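Side-chain contacts in oligopeptide-binding protein oppA (Lactococcus lactis, PDB 3DRF), which binds oligopeptides as the receptor of the OppABCDF ABC transporter, which is needed to take up peptides longer than three residues and for growth in milk: residues L53-T58 with A489-G494; K386-D391 with G400-D405. All blocks are in the same frame, centred on the assembly; numbering follows the deposited sequence.

How the contacts relate
From the N terminus, the chain passes through strand 34-40 and reaches 53-58, where helix 57-62 begins; this is the first half of contact 1. Its other half, 489-494, lies 431 residues further on, in the loop between helices 482-485 and 499-508, so contact 1 closes a very long loop and joins the start of helix 57-62 to that loop beside the bound peptide. Nested within it is contact 2, only nine residues apart, which fastens helix 381-390 to strand 401-404 of the large mixed sheet. The two centres are about 34 Å apart: contact 1 is buried near the middle of the molecule, contact 2 has its centre about 36 Å from the centre of the chain.

Contact 1: residues L53-T58 with A489-G494; sequences LSNDAT and APYNFG
Y491 reaches across to N55 with the outer end of its ring, its hydroxyl and CE1 lying against the asparagine amide. The one hydrogen bond between the segments runs from Y491 OH to N55 OD1 at 2.7 Å, with the tyrosine as donor. OD1 lies at the ring edge, in its plane, while the amide plane stands 75° away from the ring; seen from the amide, the hydroxyl is tilted 26° off the carbonyl plane. On Y491, CG lies anti to the carbonyl carbon (chi1 -83°), which sends the ring out from the type I turn A489-N492 to reach N55, although the nearest CA atoms, those of N55 and Y491, are 9.5 Å apart. The N55 amide is used at both ends, since its ND2 bonds to D134, and this second bond helps fix which way the amide is flipped. W473 meets the rings of both Y491 and F493. A phenylalanine in place of Y491 would probably leave N55 OD1 without this donor and the amide freer to turn. Backbone hydrogen bonds join N55 and A57 to the bound peptide, while Y491 packs on its backbone and F493 on an apolar side chain. The pair thus belongs to the peptide-binding cavity, in the closed state of a Venus flytrap receptor of the solute-binding protein 5 family.

Contact 2: residues K386-D391 with G400-D405; sequences KLLDED and GYREKD
Helix 381-390 packs here against strand 401-404, which follows it after strand 394-396. R402 leaves the strand with its chain extended from CG to NE and passes beside L388, whose CB sits 3.5 Å above one face of the guanidinium, toward its rim. At the group's edge, R402 NH1 makes a salt bridge to D389 OD1 at 2.8 Å, nearly straight at 165° and in the guanidinium plane, though it meets the carboxylate from above. A water links D389 OD2 to R402 NH2, so OD1 holds the arginine directly and OD2 through the water. Strand 401-404 pairs antiparallel with 394-396 and 407-414 in the large mixed sheet, and further bonds of R402, from NE to I436 O, NH1 to W393 O and NH2 to N385 OD1, fix the turn of the guanidinium, with L388 over one face. Where the helix ends, K404 bends at chi3 (-81°) to bring NZ to D391: 2.9 Å to the backbone O of D391, nearly along the C=O axis, and 3.2 Å to D391 OD2, from above the carboxylate. K404 NZ also bridges to D329, whose OD2 lies close to D391 OD2, a like-charged pair the ammonium probably offsets.

Contact 1: residues L53-T58 with A489-G494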
loop_
_atom_site.group_PDB
_atom_site.type_symbol
_atom_site.label_atom_id
_atom_site.label_comp_id
_atom_site.label_asym_id
_atom_site.label_seq_id
_atom_site.Cartn_x
_atom_site.Cartn_y
_atom_site.Cartn_z
ATOM N N LEU A 53 -7.710 9.136 3.885
ATOM C CA LEU A 53 -8.318 9.417 2.581
ATOM C C LEU A 53 -7.338 9.248 1.390
ATOM O O LEU A 53 -7.688 9.513 0.285
ATOM C CB LEU A 53 -8.826 10.875 2.566
ATOM C CG LEU A 53 -9.813 11.234 3.732
ATOM C CD1 LEU A 53 -10.409 12.659 3.526
ATOM C CD2 LEU A 53 -10.983 10.206 3.863
ATOM N N SER A 54 -6.101 8.875 1.672
ATOM C CA SER A 54 -5.044 8.769 0.652
ATOM C C SER A 54 -4.701 7.299 0.452
ATOM O O SER A 54 -4.395 6.650 1.374
ATOM C CB SER A 54 -3.823 9.523 1.201
ATOM O OG SER A 54 -2.692 9.359 0.331
ATOM N N ASN A 55 -4.717 6.830 -0.785
ATOM C CA ASN A 55 -4.489 5.405 -1.086
ATOM C C ASN A 55 -3.133 5.065 -1.697
ATOM O O ASN A 55 -2.794 3.944 -1.703
ATOM C CB ASN A 55 -5.578 4.888 -2.029
ATOM C CG ASN A 55 -6.975 4.934 -1.418
ATOM O OD1 ASN A 55 -7.198 4.561 -0.320
ATOM N ND2 ASN A 55 -7.899 5.344 -2.199
ATOM N N ASP A 56 -2.436 6.066 -2.186
ATOM C CA ASP A 56 -1.248 5.816 -3.033
ATOM C C ASP A 56 0.075 6.110 -2.344
ATOM O O ASP A 56 0.214 6.977 -1.506
ATOM C CB ASP A 56 -1.387 6.652 -4.320
ATOM C CG ASP A 56 -1.377 8.159 -4.024
ATOM O OD1 ASP A 56 -2.436 8.640 -3.609
ATOM O OD2 ASP A 56 -0.370 8.803 -4.168
ATOM N N ALA A 57 1.072 5.354 -2.754
ATOM C CA ALA A 57 2.409 5.418 -2.199
ATOM C C ALA A 57 3.142 6.692 -2.660
ATOM O O ALA A 57 4.006 7.158 -1.996
ATOM C CB ALA A 57 3.173 4.153 -2.614
ATOM N N THR A 58 2.781 7.192 -3.820
ATOM C CA THR A 58 3.432 8.398 -4.390
ATOM C C THR A 58 3.289 9.587 -3.419
ATOM O O THR A 58 4.243 10.130 -2.956
ATOM C CB THR A 58 2.807 8.719 -5.734
ATOM O OG1 THR A 58 3.106 7.653 -6.628
ATOM C CG2 THR A 58 3.408 9.998 -6.339
ATOM N N ALA A 489 -12.908 -5.239 3.485
ATOM C CA ALA A 489 -12.006 -4.247 2.905
ATOM C C ALA A 489 -12.217 -4.019 1.399
ATOM O O ALA A 489 -12.019 -4.921 0.656
ATOM C CB ALA A 489 -10.531 -4.749 3.092
ATOM N N PRO A 490 -12.452 -2.785 0.968
ATOM C CA PRO A 490 -12.466 -2.460 -0.475
ATOM C C PRO A 490 -11.089 -2.676 -1.149
ATOM O O PRO A 490 -11.000 -2.804 -2.305
ATOM C CB PRO A 490 -12.779 -0.951 -0.482
ATOM C CG PRO A 490 -13.566 -0.705 0.747
ATOM C CD PRO A 490 -12.893 -1.636 1.797
ATOM N N TYR A 491 -10.023 -2.790 -0.350
ATOM C CA TYR A 491 -8.699 -3.080 -0.930
ATOM C C TYR A 491 -8.555 -4.532 -1.495
ATOM O O TYR A 491 -7.650 -4.788 -2.183
ATOM C CB TYR A 491 -7.604 -2.842 0.102
ATOM C CG TYR A 491 -7.132 -1.384 0.244
ATOM C CD1 TYR A 491 -7.855 -0.315 -0.251
ATOM C CD2 TYR A 491 -5.967 -1.110 0.928
ATOM C CE1 TYR A 491 -7.397 0.988 -0.093
ATOM C CE2 TYR A 491 -5.519 0.192 1.088
ATOM C CZ TYR A 491 -6.235 1.229 0.588
ATOM O OH TYR A 491 -5.735 2.539 0.761
ATOM N N ASN A 492 -9.536 -5.391 -1.207
ATOM C CA ASN A 492 -9.668 -6.690 -1.867
ATOM C C ASN A 492 -10.286 -6.426 -3.252
ATOM O O ASN A 492 -11.454 -6.494 -3.442
ATOM C CB ASN A 492 -10.528 -7.651 -1.006
ATOM C CG ASN A 492 -10.531 -9.101 -1.572
ATOM O OD1 ASN A 492 -10.574 -9.306 -2.710
ATOM N ND2 ASN A 492 -10.456 -10.068 -0.708
ATOM N N PHE A 493 -9.418 -6.100 -4.208
ATOM C CA PHE A 493 -9.852 -5.523 -5.519
ATOM C C PHE A 493 -10.619 -6.467 -6.410
ATOM O O PHE A 493 -11.410 -6.046 -7.167
ATOM C CB PHE A 493 -8.612 -5.000 -6.325
ATOM C CG PHE A 493 -7.907 -3.790 -5.715
ATOM C CD1 PHE A 493 -8.599 -2.883 -4.909
ATOM C CD2 PHE A 493 -6.583 -3.579 -5.965
ATOM C CE1 PHE A 493 -7.971 -1.778 -4.343
ATOM C CE2 PHE A 493 -5.968 -2.465 -5.397
ATOM C CZ PHE A 493 -6.670 -1.573 -4.639
ATOM N N GLY A 494 -10.321 -7.748 -6.285
ATOM C CA GLY A 494 -11.067 -8.778 -7.008
ATOM C C GLY A 494 -12.303 -9.328 -6.291
ATOM O O GLY A 494 -13.024 -10.093 -6.879
#

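Contact 2: residues K386-D391 with G400-D405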
loop_
_atom_site.group_PDB
_atom_site.type_symbol
_atom_site.label_atom_id
_atom_site.label_comp_id
_atom_site.label_asym_id
_atom_site.label_seq_id
_atom_site.Cartn_x
_atom_site.Cartn_y
_atom_site.Cartn_z
ATOM N N LYS A 386 -2.614 -28.817 -19.440
ATOM C CA LYS A 386 -3.211 -30.012 -18.809
ATOM C C LYS A 386 -4.415 -29.607 -17.936
ATOM O O LYS A 386 -5.426 -30.198 -18.021
ATOM C CB LYS A 386 -2.144 -30.750 -17.995
ATOM C CG LYS A 386 -2.662 -32.022 -17.317
ATOM C CD LYS A 386 -1.500 -32.751 -16.612
ATOM C CE LYS A 386 -1.914 -33.937 -15.821
ATOM N NZ LYS A 386 -2.233 -33.527 -14.558
ATOM N N LEU A 387 -4.237 -28.575 -17.091
ATOM C CA LEU A 387 -5.294 -28.094 -16.201
ATOM C C LEU A 387 -6.533 -27.698 -16.987
ATOM O O LEU A 387 -7.614 -27.983 -16.599
ATOM C CB LEU A 387 -4.799 -26.895 -15.363
ATOM C CG LEU A 387 -3.857 -27.286 -14.217
ATOM C CD1 LEU A 387 -3.140 -26.055 -13.713
ATOM C CD2 LEU A 387 -4.666 -27.864 -13.000
ATOM N N LEU A 388 -6.316 -27.017 -18.106
ATOM C CA LEU A 388 -7.423 -26.537 -18.933
ATOM C C LEU A 388 -8.119 -27.709 -19.655
ATOM O O LEU A 388 -9.299 -27.748 -19.699
ATOM C CB LEU A 388 -6.914 -25.463 -19.939
ATOM C CG LEU A 388 -6.524 -24.137 -19.211
ATOM C CD1 LEU A 388 -5.809 -23.223 -20.223
ATOM C CD2 LEU A 388 -7.788 -23.502 -18.622
ATOM N N ASP A 389 -7.329 -28.642 -20.186
ATOM C CA ASP A 389 -7.868 -29.858 -20.831
ATOM C C ASP A 389 -8.736 -30.625 -19.815
ATOM O O ASP A 389 -9.828 -30.972 -20.110
ATOM C CB ASP A 389 -6.738 -30.813 -21.283
ATOM C CG ASP A 389 -6.147 -30.458 -22.599
ATOM O OD1 ASP A 389 -6.695 -29.621 -23.306
ATOM O OD2 ASP A 389 -5.109 -30.973 -22.877
ATOM N N GLU A 390 -8.197 -30.836 -18.622
ATOM C CA GLU A 390 -8.893 -31.572 -17.526
ATOM C C GLU A 390 -10.191 -30.906 -17.090
ATOM O O GLU A 390 -11.097 -31.549 -16.670
ATOM C CB GLU A 390 -7.964 -31.779 -16.315
ATOM C CG GLU A 390 -6.834 -32.762 -16.544
ATOM C CD GLU A 390 -5.855 -32.837 -15.417
ATOM O OE1 GLU A 390 -5.804 -31.973 -14.543
ATOM O OE2 GLU A 390 -5.105 -33.773 -15.450
ATOM N N ASP A 391 -10.275 -29.585 -17.214
ATOM C CA ASP A 391 -11.445 -28.815 -16.806
ATOM C C ASP A 391 -12.459 -28.580 -17.928
ATOM O O ASP A 391 -13.363 -27.900 -17.777
ATOM C CB ASP A 391 -10.995 -27.456 -16.178
ATOM C CG ASP A 391 -12.060 -26.800 -15.347
ATOM O OD1 ASP A 391 -12.673 -27.433 -14.549
ATOM O OD2 ASP A 391 -12.353 -25.664 -15.603
ATOM N N GLY A 400 -7.382 -21.475 -32.469
ATOM C CA GLY A 400 -6.285 -21.504 -31.498
ATOM C C GLY A 400 -6.641 -21.170 -30.042
ATOM O O GLY A 400 -5.781 -21.065 -29.247
ATOM N N TYR A 401 -7.922 -21.046 -29.788
ATOM C CA TYR A 401 -8.382 -20.736 -28.429
ATOM C C TYR A 401 -9.373 -21.789 -27.934
ATOM O O TYR A 401 -10.047 -22.456 -28.698
ATOM C CB TYR A 401 -9.005 -19.336 -28.378
ATOM C CG TYR A 401 -8.021 -18.238 -28.753
ATOM C CD1 TYR A 401 -6.962 -17.911 -27.935
ATOM C CD2 TYR A 401 -8.122 -17.590 -29.954
ATOM C CE1 TYR A 401 -6.084 -16.901 -28.257
ATOM C CE2 TYR A 401 -7.243 -16.618 -30.299
ATOM C CZ TYR A 401 -6.214 -16.288 -29.456
ATOM O OH TYR A 401 -5.290 -15.294 -29.791
ATOM N N ARG A 402 -9.424 -21.888 -26.617
ATOM C CA ARG A 402 -10.267 -22.866 -25.933
ATOM C C ARG A 402 -11.695 -22.405 -25.719
ATOM O O ARG A 402 -11.943 -21.231 -25.696
ATOM C CB ARG A 402 -9.632 -23.237 -24.594
ATOM C CG ARG A 402 -8.243 -23.969 -24.744
ATOM C CD ARG A 402 -7.610 -24.137 -23.361
ATOM N NE ARG A 402 -6.289 -24.781 -23.456
ATOM C CZ ARG A 402 -6.090 -26.085 -23.570
ATOM N NH1 ARG A 402 -7.116 -26.883 -23.526
ATOM N NH2 ARG A 402 -4.879 -26.588 -23.609
ATOM N N GLU A 403 -12.594 -23.386 -25.604
ATOM C CA GLU A 403 -14.025 -23.144 -25.451
ATOM C C GLU A 403 -14.616 -24.199 -24.492
ATOM O O GLU A 403 -14.149 -25.271 -24.404
ATOM C CB GLU A 403 -14.742 -23.281 -26.803
ATOM C CG GLU A 403 -14.211 -22.394 -27.935
ATOM C CD GLU A 403 -14.925 -22.614 -29.256
ATOM O OE1 GLU A 403 -15.897 -23.351 -29.235
ATOM O OE2 GLU A 403 -14.529 -22.048 -30.203
ATOM N N LYS A 404 -15.691 -23.820 -23.824
ATOM C CA LYS A 404 -16.441 -24.716 -22.968
ATOM C C LYS A 404 -17.916 -24.461 -23.230
ATOM O O LYS A 404 -18.387 -23.381 -22.975
ATOM C CB LYS A 404 -16.110 -24.488 -21.502
ATOM C CG LYS A 404 -16.883 -25.470 -20.566
ATOM C CD LYS A 404 -16.671 -25.169 -19.110
ATOM C CE LYS A 404 -15.363 -25.765 -18.665
ATOM N NZ LYS A 404 -15.182 -25.789 -17.148
ATOM N N ASP A 405 -18.598 -25.467 -23.763
ATOM C CA ASP A 405 -19.997 -25.383 -24.140
ATOM C C ASP A 405 -20.273 -24.133 -24.952
ATOM O O ASP A 405 -21.207 -23.415 -24.678
ATOM C CB ASP A 405 -20.879 -25.409 -22.892
ATOM C CG ASP A 405 -22.368 -25.677 -23.233
ATOM O OD1 ASP A 405 -22.689 -26.340 -24.255
ATOM O OD2 ASP A 405 -23.193 -25.165 -22.473
HETATM O O HOH W 1 -3.484 -29.315 -24.237
#